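Local coordinates for protein 2''-aminoglycoside nucleotidyltransferase (Klebsiella pneumoniae, PDB 4WQK) that adenylates the 2''-hydroxyl group of kanamycin, gentamicin, tobramycin and related aminoglycosides with the help of two magnesium ions, making bacteria resistant to these antibiotics, at residues E53-L58 with Y75-E80; D132-A137 with E151-A156. All blocks are in the same frame, centred on the assembly; numbering follows the deposited sequence. Where two conformers were deposited one is given.

Interaction 1. Residues E53-L58 with Y75-E80; sequences ERRGEL and YGFLAE
Arg55 and Gly76 have their CA atoms 9.7 Å apart and Leu58 and Ala79 10.3 Å, a spacing wide enough that only side chains bridge the first turn of helix 55-64 and strand 76-81. No hydrogen bond joins 53-58 to 75-80. Arg55, with CG anti to the backbone N (chi1 175°) and the chain stretched out beyond it, runs past Phe77 in the opposite direction and brings CZ to 3.3 Å from Phe77 CD2. That ring carbon lies over the centre of one guanidinium face, while the two planes are tilted by 33°, so the guanidinium lies slantwise to the ring and meets its CD2-CE2 bond, with NE 3.5 Å from Phe77 CD2 and 3.7 Å from CE2. Two of its nitrogens bond to carboxylates: NE forms a salt bridge with Glu59 and NH2 another with Glu72, which would fix the rotation of the flat group. In the nucleotidyltransferase fold of the N-terminal domain, this helix packs against the mixed sheet, and strand 76-81 pairs with strand 84-93, which carries the magnesium ligand Asp87. One turn further on, Leu58 sends CD2 to 3.8 Å from Phe77 CZ, and Phe50 on strand 46-51 meets both Leu58 and the Phe77 ring. At the helix start, Arg54 forms a salt bridge with Glu57, side-on, NE to OE2 2.8 Å and NH2 to OE1 2.9 Å.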
# COMPACT_ATOMS: atom_id res chain seq x y z
N GLU A 53 6.84 14.29 3.50
CA GLU A 53 7.60 15.53 3.39
C GLU A 53 8.44 15.54 2.10
O GLU A 53 9.06 16.57 1.76
CB GLU A 53 8.47 15.75 4.64
CG GLU A 53 9.81 14.98 4.67
CD GLU A 53 9.74 13.46 4.85
OE1 GLU A 53 8.66 12.87 5.04
OE2 GLU A 53 10.84 12.84 4.82
N ARG A 54 8.43 14.43 1.36
CA ARG A 54 9.11 14.33 0.07
C ARG A 54 8.14 14.11 -1.09
O ARG A 54 8.53 13.59 -2.16
CB ARG A 54 10.16 13.20 0.13
CG ARG A 54 11.16 13.47 1.23
CD ARG A 54 12.25 12.37 1.32
NE ARG A 54 13.07 12.32 0.11
CZ ARG A 54 14.03 11.41 -0.11
NH1 ARG A 54 14.28 10.43 0.78
NH2 ARG A 54 14.77 11.47 -1.22
N ARG A 55 6.89 14.55 -0.91
CA ARG A 55 5.88 14.38 -1.96
C ARG A 55 6.34 14.92 -3.32
O ARG A 55 6.12 14.27 -4.37
CB ARG A 55 4.57 15.04 -1.55
CG ARG A 55 3.55 14.97 -2.68
CD ARG A 55 2.13 15.21 -2.22
NE ARG A 55 1.32 15.55 -3.38
CZ ARG A 55 -0.00 15.68 -3.37
NH1 ARG A 55 -0.70 15.45 -2.26
NH2 ARG A 55 -0.63 16.03 -4.49
N GLY A 56 7.01 16.08 -3.33
CA GLY A 56 7.44 16.67 -4.58
C GLY A 56 8.34 15.75 -5.40
O GLY A 56 8.33 15.79 -6.65
N GLU A 57 9.11 14.90 -4.71
CA GLU A 57 10.02 14.00 -5.41
C GLU A 57 9.23 12.89 -6.06
O GLU A 57 9.57 12.46 -7.18
CB GLU A 57 11.08 13.42 -4.46
CG GLU A 57 11.99 14.53 -3.87
CD GLU A 57 13.02 13.97 -2.94
OE1 GLU A 57 13.77 13.06 -3.40
OE2 GLU A 57 13.09 14.43 -1.77
N LEU A 58 8.19 12.39 -5.39
CA LEU A 58 7.33 11.39 -6.04
C LEU A 58 6.61 12.01 -7.23
O LEU A 58 6.53 11.38 -8.30
CB LEU A 58 6.35 10.78 -5.04
CG LEU A 58 5.38 9.77 -5.66
CD1 LEU A 58 6.11 8.62 -6.31
CD2 LEU A 58 4.41 9.25 -4.56
N TYR A 75 -6.46 12.25 2.10
CA TYR A 75 -5.21 11.70 2.64
C TYR A 75 -4.29 11.07 1.62
O TYR A 75 -3.74 10.02 1.89
CB TYR A 75 -5.51 10.64 3.70
CG TYR A 75 -6.21 11.21 4.89
CD1 TYR A 75 -5.50 11.90 5.86
CD2 TYR A 75 -7.58 11.09 5.03
CE1 TYR A 75 -6.13 12.44 6.96
CE2 TYR A 75 -8.23 11.63 6.12
CZ TYR A 75 -7.50 12.30 7.08
OH TYR A 75 -8.14 12.84 8.18
N GLY A 76 -4.10 11.74 0.50
CA GLY A 76 -3.22 11.28 -0.55
C GLY A 76 -3.63 11.86 -1.89
O GLY A 76 -4.32 12.90 -1.92
N PHE A 77 -3.18 11.24 -2.98
CA PHE A 77 -3.53 11.71 -4.31
C PHE A 77 -3.54 10.52 -5.27
O PHE A 77 -2.92 9.49 -4.95
CB PHE A 77 -2.56 12.81 -4.80
CG PHE A 77 -1.12 12.35 -5.02
CD1 PHE A 77 -0.72 11.85 -6.25
CD2 PHE A 77 -0.18 12.41 -4.00
CE1 PHE A 77 0.59 11.44 -6.46
CE2 PHE A 77 1.13 11.99 -4.21
CZ PHE A 77 1.51 11.51 -5.45
N LEU A 78 -4.26 10.66 -6.38
CA LEU A 78 -4.26 9.69 -7.50
C LEU A 78 -3.44 10.28 -8.62
O LEU A 78 -3.53 11.48 -8.92
CB LEU A 78 -5.67 9.37 -8.01
CG LEU A 78 -6.67 8.95 -6.94
CD1 LEU A 78 -8.08 8.74 -7.55
CD2 LEU A 78 -6.17 7.72 -6.19
N ALA A 79 -2.58 9.44 -9.20
CA ALA A 79 -1.84 9.83 -10.40
C ALA A 79 -2.11 8.82 -11.50
O ALA A 79 -2.49 7.67 -11.24
CB ALA A 79 -0.36 9.88 -10.11
N GLU A 80 -1.98 9.27 -12.75
CA GLU A 80 -2.07 8.34 -13.86
C GLU A 80 -0.80 8.40 -14.68
O GLU A 80 -0.23 9.46 -14.89
CB GLU A 80 -3.29 8.61 -14.76
CG GLU A 80 -3.34 9.96 -15.41
CD GLU A 80 -4.51 10.09 -16.37
OE1 GLU A 80 -5.68 9.91 -15.93
OE2 GLU A 80 -4.26 10.36 -17.56

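Interaction 2. Residues D132-A137 with E151-A156; sequences DYFYYA and ESYRLA
Tyr133 and Tyr153 mark the nearest approach of the backbones, CA to CA 7.1 Å, although the short axes of 132-137 and 151-156 stay 11.6 Å apart and run at 141°, nearer antiparallel than parallel. The two segments belong to successive helices, 126-139 and 147-160, of the helical C-terminal domain, an obliquely antiparallel helix pair whose contact between these segments is mainly aromatic. It rests on an offset edge-to-face pair: Tyr153 turns a ring edge to the face of Tyr133, with centroids 5.3 Å apart and planes at 64°. Tyr153 CB adds a CH-pi contact, 4.1 Å from the centroid of the Tyr133 ring and over its face. CD1 of Tyr153 comes to 3.5 Å from CG of Tyr133. Because CG of Tyr153 stands anti to its own backbone N (chi1 178°), the ring extends past Tyr133 to Phe134, whose side chain it meets nearly at a right angle. Helix 162-176 packs on this end, where Val165 touches Tyr153, Leu168 touches Phe134 and Arg169 touches both. Ile32 of helix 28-36 also touches Tyr133 and Ser152, linking the pair to the N-terminal domain. Ser152 meets the Tyr133 hydroxyl through its CB, while in the conformer given its OG hydrogen-bonds to Arg41 NE. At the far end of Tyr153, OH lies in the plane of the Phe134 ring, at its edge, 3.5 Å from CE1.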
# COMPACT_ATOMS: atom_id res chain seq x y z
N ASP A 132 -6.35 -1.45 6.92
CA ASP A 132 -7.13 -0.70 5.93
C ASP A 132 -8.42 -1.40 5.56
O ASP A 132 -9.42 -0.74 5.23
CB ASP A 132 -6.31 -0.46 4.66
CG ASP A 132 -5.81 0.96 4.57
OD1 ASP A 132 -6.22 1.78 5.43
OD2 ASP A 132 -5.00 1.26 3.68
N TYR A 133 -8.43 -2.73 5.56
CA TYR A 133 -9.69 -3.42 5.35
C TYR A 133 -10.70 -3.15 6.46
O TYR A 133 -11.90 -3.19 6.24
CB TYR A 133 -9.51 -4.94 5.23
CG TYR A 133 -8.93 -5.39 3.92
CD1 TYR A 133 -9.73 -5.54 2.80
CD2 TYR A 133 -7.58 -5.66 3.81
CE1 TYR A 133 -9.16 -5.95 1.57
CE2 TYR A 133 -7.01 -6.08 2.62
CZ TYR A 133 -7.80 -6.21 1.51
OH TYR A 133 -7.18 -6.62 0.34
N PHE A 134 -10.23 -2.86 7.67
CA PHE A 134 -11.15 -2.55 8.74
C PHE A 134 -11.89 -1.23 8.47
O PHE A 134 -13.09 -1.12 8.72
CB PHE A 134 -10.44 -2.49 10.10
CG PHE A 134 -9.79 -3.80 10.50
CD1 PHE A 134 -10.24 -5.03 10.00
CD2 PHE A 134 -8.74 -3.79 11.41
CE1 PHE A 134 -9.62 -6.23 10.41
CE2 PHE A 134 -8.12 -4.99 11.82
CZ PHE A 134 -8.59 -6.20 11.32
N TYR A 135 -11.17 -0.24 7.93
CA TYR A 135 -11.87 0.99 7.51
C TYR A 135 -12.90 0.70 6.43
O TYR A 135 -14.02 1.25 6.46
CB TYR A 135 -10.91 2.04 7.00
CG TYR A 135 -9.95 2.62 8.00
CD1 TYR A 135 -10.41 3.39 9.08
CD2 TYR A 135 -8.60 2.43 7.85
CE1 TYR A 135 -9.49 3.95 9.99
CE2 TYR A 135 -7.69 2.97 8.72
CZ TYR A 135 -8.14 3.70 9.81
OH TYR A 135 -7.21 4.25 10.70
N TYR A 136 -12.52 -0.14 5.47
CA TYR A 136 -13.40 -0.51 4.38
C TYR A 136 -14.67 -1.18 4.92
O TYR A 136 -15.79 -0.92 4.44
CB TYR A 136 -12.62 -1.40 3.39
CG TYR A 136 -13.39 -1.77 2.15
CD1 TYR A 136 -14.16 -0.84 1.47
CD2 TYR A 136 -13.35 -3.07 1.65
CE1 TYR A 136 -14.86 -1.18 0.32
CE2 TYR A 136 -14.06 -3.43 0.51
CZ TYR A 136 -14.82 -2.48 -0.15
OH TYR A 136 -15.54 -2.82 -1.28
N ALA A 137 -14.54 -2.02 5.96
CA ALA A 137 -15.72 -2.69 6.52
C ALA A 137 -16.70 -1.71 7.17
O ALA A 137 -17.91 -1.95 7.21
CB ALA A 137 -15.30 -3.75 7.53
N GLU A 151 -11.51 -12.04 -1.08
CA GLU A 151 -10.43 -13.00 -1.27
C GLU A 151 -9.08 -12.44 -0.85
O GLU A 151 -8.27 -13.17 -0.24
CB GLU A 151 -10.37 -13.47 -2.72
CG GLU A 151 -11.59 -14.28 -3.10
CD GLU A 151 -11.59 -14.75 -4.55
OE1 GLU A 151 -10.82 -14.19 -5.37
OE2 GLU A 151 -12.36 -15.69 -4.87
N SER A 152 -8.80 -11.17 -1.17
CA SER A 152 -7.51 -10.59 -0.82
C SER A 152 -7.41 -10.46 0.70
O SER A 152 -6.35 -10.74 1.29
CB SER A 152 -7.29 -9.24 -1.51
OG SER A 152 -6.83 -9.38 -2.85
N TYR A 153 -8.51 -10.06 1.35
CA TYR A 153 -8.54 -10.00 2.81
C TYR A 153 -8.24 -11.34 3.45
O TYR A 153 -7.38 -11.41 4.35
CB TYR A 153 -9.91 -9.51 3.30
CG TYR A 153 -10.06 -9.45 4.81
CD1 TYR A 153 -9.42 -8.47 5.56
CD2 TYR A 153 -10.82 -10.39 5.49
CE1 TYR A 153 -9.56 -8.40 6.94
CE2 TYR A 153 -10.95 -10.33 6.89
CZ TYR A 153 -10.33 -9.33 7.60
OH TYR A 153 -10.47 -9.27 8.98
N ARG A 154 -8.91 -12.40 3.00
CA ARG A 154 -8.69 -13.69 3.63
C ARG A 154 -7.27 -14.18 3.38
O ARG A 154 -6.69 -14.78 4.26
CB ARG A 154 -9.69 -14.75 3.18
CG ARG A 154 -11.04 -14.61 3.84
CD ARG A 154 -11.88 -15.80 3.40
NE ARG A 154 -13.31 -15.45 3.41
CZ ARG A 154 -14.23 -15.79 4.31
NH1 ARG A 154 -13.94 -16.59 5.32
NH2 ARG A 154 -15.47 -15.37 4.17
N LEU A 155 -6.70 -13.86 2.23
CA LEU A 155 -5.29 -14.19 1.97
C LEU A 155 -4.33 -13.48 2.93
O LEU A 155 -3.42 -14.11 3.48
CB LEU A 155 -4.97 -13.84 0.54
CG LEU A 155 -3.62 -14.20 -0.00
CD1 LEU A 155 -3.26 -15.65 0.41
CD2 LEU A 155 -3.73 -14.07 -1.52
N ALA A 156 -4.50 -12.19 3.14
CA ALA A 156 -3.73 -11.45 4.13
C ALA A 156 -3.93 -12.04 5.53
O ALA A 156 -2.97 -12.22 6.29
CB ALA A 156 -4.12 -9.98 4.09

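In the fold
The two contacts share no helix or strand: interaction 1 belongs to the N-terminal domain and interaction 2 to the C-terminal domain, with centres 24 Å apart on opposite sides of the chain's centre and nearest atoms about 9 Å apart. Three of the four touching residues are buried in interaction 1, against two of four in interaction 2. A helix meets a strand in the former, where a guanidinium lies slantwise against an aromatic ring and is held by carboxylates; two helices meet in the latter, through ring edges and faces. Kanamycin binds in the cleft between these domains. The Tyr133 side chain is about 8 Å from a bound magnesium ion.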